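Local atomic coordinates of oxidase/hydroxylase (Streptomyces hygroscopicus subsp. hygroscopicus, PDB entry 4XCB), a protein that probably acts as a 2-oxoglutarate-dependent dioxygenase in orthosomycin biosynthesis, holding a metal ion, 2-oxoglutarate and hygromycin B together in one pocket. Residues S100-H105 against H209-K214. Numbering follows the deposited sequence.
Sequences SVLYLH and HGTRRK. With NI (nickel (II) ion), chain E; HY0 (hygromycin b variant), chain G; AKG (2-oxoglutaric acid), chain F.
His209 meets His105 through both backbone and side chain: His209 N bonds to His105 O, His105 N to His209 O, and both NE2 atoms ligate nickel. Each ring has its CG between the backbone N and the carbonyl carbon, which brings both NE2 atoms to the metal at 2.1 Å. The rings are T-shaped, planes at 66°, the His105 edge toward the His209 face. His105 ND1 donates to Tyr103 O at 2.9 Å, nearly in the ring plane, which fixes the ring's rotation; His209 O lies over one ring face and hygromycin C16 over the other. AKG O1 and O5 and two waters complete the nickel shell here, whereas Glu205 is an Fe(2+) ligand in this protein. Gly210 CA lies 3.4 Å from Leu102 O, where a CB would clash. These antiparallel strands belong to the minor sheet of the double-stranded beta helix, and a one-residue register shift between Leu102 and His105 marks a beta bulge. Thr211 N bonds to Leu102 O at 2.9 Å, in the carbonyl plane. Thr211 CG2 touches AKG C5 at 3.5 Å, while OG1 is held by Arg96 and Arg212 O; a glycine here would probably leave the C5 carboxylate end of 2-oxoglutarate without this methyl packing and Arg96 NH1 without the hydroxyl it bonds to. Arg213 lays its guanidinium face on Val101 CB, 3.9 Å above the plane, and NH2 reaches Tyr103 OH weakly at 3.3 Å, with Asp184 as its salt-bridge partner. Lys214 N closes the pairing on Ser100 O at 2.8 Å, almost straight at 174°.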
loop_
_atom_site.group_PDB
_atom_site.type_symbol
_atom_site.label_atom_id
_atom_site.label_comp_id
_atom_site.label_asym_id
_atom_site.label_seq_id
_atom_site.Cartn_x
_atom_site.Cartn_y
_atom_site.Cartn_z
ATOM N N SER A 100 -19.411 -32.829 10.962
ATOM C CA SER A 100 -18.882 -32.073 9.818
ATOM C C SER A 100 -18.042 -30.888 10.298
ATOM O O SER A 100 -18.235 -30.393 11.405
ATOM C CB SER A 100 -20.018 -31.588 8.909
ATOM O OG SER A 100 -20.905 -30.740 9.619
ATOM N N VAL A 101 -17.116 -30.444 9.446
ATOM C CA VAL A 101 -16.149 -29.411 9.795
ATOM C C VAL A 101 -15.708 -28.721 8.507
ATOM O O VAL A 101 -15.793 -29.316 7.442
ATOM C CB VAL A 101 -14.916 -30.013 10.527
ATOM C CG1 VAL A 101 -14.079 -30.853 9.564
ATOM C CG2 VAL A 101 -14.071 -28.921 11.179
ATOM N N LEU A 102 -15.265 -27.470 8.605
ATOM C CA LEU A 102 -14.679 -26.791 7.445
ATOM C C LEU A 102 -13.371 -26.149 7.866
ATOM O O LEU A 102 -13.354 -25.171 8.618
ATOM C CB LEU A 102 -15.642 -25.752 6.868
ATOM C CG LEU A 102 -15.276 -25.158 5.512
ATOM C CD1 LEU A 102 -15.160 -26.257 4.482
ATOM C CD2 LEU A 102 -16.339 -24.169 5.091
ATOM N N TYR A 103 -12.272 -26.716 7.382
ATOM C CA TYR A 103 -10.950 -26.267 7.800
ATOM C C TYR A 103 -10.646 -24.889 7.226
ATOM O O TYR A 103 -11.274 -24.471 6.251
ATOM C CB TYR A 103 -9.885 -27.273 7.364
ATOM C CG TYR A 103 -10.039 -28.640 7.993
ATOM C CD1 TYR A 103 -10.416 -28.769 9.319
ATOM C CD2 TYR A 103 -9.821 -29.798 7.258
ATOM C CE1 TYR A 103 -10.554 -30.011 9.902
ATOM C CE2 TYR A 103 -9.960 -31.044 7.836
ATOM C CZ TYR A 103 -10.328 -31.139 9.158
ATOM O OH TYR A 103 -10.475 -32.372 9.748
ATOM N N LEU A 104 -9.686 -24.192 7.833
ATOM C CA LEU A 104 -9.358 -22.828 7.438
ATOM C C LEU A 104 -8.950 -22.712 5.975
ATOM O O LEU A 104 -8.283 -23.588 5.407
ATOM C CB LEU A 104 -8.235 -22.263 8.312
ATOM C CG LEU A 104 -8.624 -22.093 9.774
ATOM C CD1 LEU A 104 -7.495 -21.371 10.544
ATOM C CD2 LEU A 104 -9.964 -21.361 9.902
ATOM N N HIS A 105 -9.367 -21.605 5.375
ATOM C CA HIS A 105 -8.996 -21.282 3.996
ATOM C C HIS A 105 -8.989 -19.780 3.852
ATOM O O HIS A 105 -9.513 -19.075 4.704
ATOM C CB HIS A 105 -9.954 -21.924 2.980
ATOM C CG HIS A 105 -11.408 -21.741 3.304
ATOM N ND1 HIS A 105 -12.080 -22.535 4.214
ATOM C CD2 HIS A 105 -12.326 -20.866 2.826
ATOM C CE1 HIS A 105 -13.345 -22.154 4.279
ATOM N NE2 HIS A 105 -13.518 -21.140 3.454
ATOM N N HIS A 209 -10.618 -18.122 7.181
ATOM C CA HIS A 209 -11.825 -18.477 7.907
ATOM C C HIS A 209 -12.211 -19.933 7.670
ATOM O O HIS A 209 -11.664 -20.614 6.801
ATOM C CB HIS A 209 -12.970 -17.561 7.477
ATOM C CG HIS A 209 -13.359 -17.751 6.051
ATOM N ND1 HIS A 209 -12.637 -17.221 5.003
ATOM C CD2 HIS A 209 -14.364 -18.470 5.499
ATOM C CE1 HIS A 209 -13.202 -17.585 3.861
ATOM N NE2 HIS A 209 -14.246 -18.343 4.139
ATOM N N GLY A 210 -13.171 -20.406 8.451
ATOM C CA GLY A 210 -13.676 -21.758 8.303
ATOM C C GLY A 210 -14.789 -21.915 9.306
ATOM O O GLY A 210 -15.417 -20.934 9.688
ATOM N N THR A 211 -15.048 -23.140 9.742
ATOM C CA THR A 211 -15.979 -23.317 10.855
ATOM C C THR A 211 -15.487 -24.368 11.820
ATOM O O THR A 211 -14.689 -25.230 11.466
ATOM C CB THR A 211 -17.388 -23.734 10.403
ATOM O OG1 THR A 211 -17.436 -25.158 10.237
ATOM C CG2 THR A 211 -17.774 -23.044 9.099
ATOM N N ARG A 212 -16.000 -24.293 13.036
ATOM C CA ARG A 212 -15.750 -25.325 14.027
ATOM C C ARG A 212 -16.413 -26.622 13.617
ATOM O O ARG A 212 -17.272 -26.664 12.733
ATOM C CB ARG A 212 -16.270 -24.903 15.392
ATOM C CG ARG A 212 -15.755 -23.574 15.856
ATOM C CD ARG A 212 -14.281 -23.627 16.187
ATOM N NE ARG A 212 -13.902 -22.493 17.016
ATOM C CZ ARG A 212 -12.684 -22.308 17.507
ATOM N NH1 ARG A 212 -11.727 -23.186 17.240
ATOM N NH2 ARG A 212 -12.421 -21.248 18.258
ATOM N N ARG A 213 -16.010 -27.691 14.278
ATOM C CA ARG A 213 -16.624 -28.987 14.067
ATOM C C ARG A 213 -18.023 -28.987 14.678
ATOM O O ARG A 213 -18.209 -28.555 15.819
ATOM C CB ARG A 213 -15.750 -30.072 14.691
ATOM C CG ARG A 213 -16.114 -31.480 14.308
ATOM C CD ARG A 213 -15.055 -32.434 14.831
ATOM N NE ARG A 213 -13.749 -32.133 14.248
ATOM C CZ ARG A 213 -13.327 -32.621 13.086
ATOM N NH1 ARG A 213 -14.107 -33.433 12.384
ATOM N NH2 ARG A 213 -12.125 -32.297 12.621
ATOM N N LYS A 214 -19.005 -29.453 13.915
ATOM C CA LYS A 214 -20.384 -29.485 14.397
ATOM C C LYS A 214 -20.653 -30.766 15.175
ATOM O O LYS A 214 -20.369 -31.858 14.685
ATOM C CB LYS A 214 -21.362 -29.369 13.228
ATOM C CG LYS A 214 -22.832 -29.556 13.593
ATOM C CD LYS A 214 -23.717 -29.206 12.405
ATOM C CE LYS A 214 -25.149 -29.678 12.593
ATOM N NZ LYS A 214 -25.821 -29.065 13.780
HETATM NI NI NI E . -15.098 -19.812 2.913
HETATM C C1 HY0 G . -8.949 -25.818 -2.712
HETATM C C2 HY0 G . -7.843 -26.847 -2.785
HETATM C C3 HY0 G . -8.343 -28.087 -3.512
HETATM C C4 HY0 G . -9.556 -28.673 -2.788
HETATM C C5 HY0 G . -10.654 -27.623 -2.595
HETATM C C6 HY0 G . -10.143 -26.364 -1.966
HETATM N N7 HY0 G . -6.757 -26.285 -3.493
HETATM O O8 HY0 G . -8.453 -24.707 -2.003
HETATM N N9 HY0 G . -10.067 -29.754 -3.559
HETATM C C10 HY0 G . -9.250 -30.937 -3.302
HETATM O O11 HY0 G . -11.636 -28.172 -1.743
HETATM C C12 HY0 G . -12.298 -23.491 -0.967
HETATM C C13 HY0 G . -11.423 -24.702 -0.789
HETATM O O14 HY0 G . -11.929 -25.637 0.132
HETATM C C15 HY0 G . -12.080 -25.050 1.394
HETATM C C16 HY0 G . -13.280 -24.159 1.319
HETATM C C17 HY0 G . -12.953 -23.027 0.261
HETATM O O18 HY0 G . -11.213 -25.378 -2.026
HETATM C C19 HY0 G . -12.297 -26.155 2.426
HETATM O O20 HY0 G . -11.062 -26.854 2.601
HETATM O O21 HY0 G . -14.391 -24.868 0.915
HETATM O O22 HY0 G . -14.123 -22.410 -0.077
HETATM C C23 HY0 G . -14.210 -22.469 -1.514
HETATM C C24 HY0 G . -15.641 -22.608 -1.910
HETATM C C25 HY0 G . -15.805 -22.342 -3.398
HETATM C C26 HY0 G . -15.187 -21.014 -3.788
HETATM C C27 HY0 G . -13.751 -21.031 -3.388
HETATM O O28 HY0 G . -13.683 -21.256 -1.998
HETATM O O29 HY0 G . -13.384 -23.625 -1.968
HETATM O O30 HY0 G . -16.123 -23.935 -1.668
HETATM O O31 HY0 G . -17.177 -22.400 -3.716
HETATM O O32 HY0 G . -15.854 -19.915 -3.161
HETATM C C33 HY0 G . -13.083 -19.678 -3.693
HETATM C C34 HY0 G . -11.590 -19.859 -3.778
HETATM O O35 HY0 G . -11.210 -20.488 -4.985
HETATM N N36 HY0 G . -13.350 -18.792 -2.621
HETATM C C1 AKG F . -17.360 -21.302 2.472
HETATM O O1 AKG F . -16.308 -21.001 1.825
HETATM O O2 AKG F . -18.311 -21.923 1.908
HETATM C C2 AKG F . -17.482 -20.912 3.920
HETATM O O5 AKG F . -16.599 -20.216 4.388
HETATM C C3 AKG F . -18.649 -21.421 4.750
HETATM C C4 AKG F . -18.932 -20.585 5.976
HETATM C C5 AKG F . -19.912 -21.314 6.882
HETATM O O3 AKG F . -20.386 -20.728 7.895
HETATM O O4 AKG F . -20.243 -22.500 6.612
HETATM O O HOH W 1 -16.650 -18.266 2.254
HETATM O O HOH W 2 -14.312 -19.286 1.135
#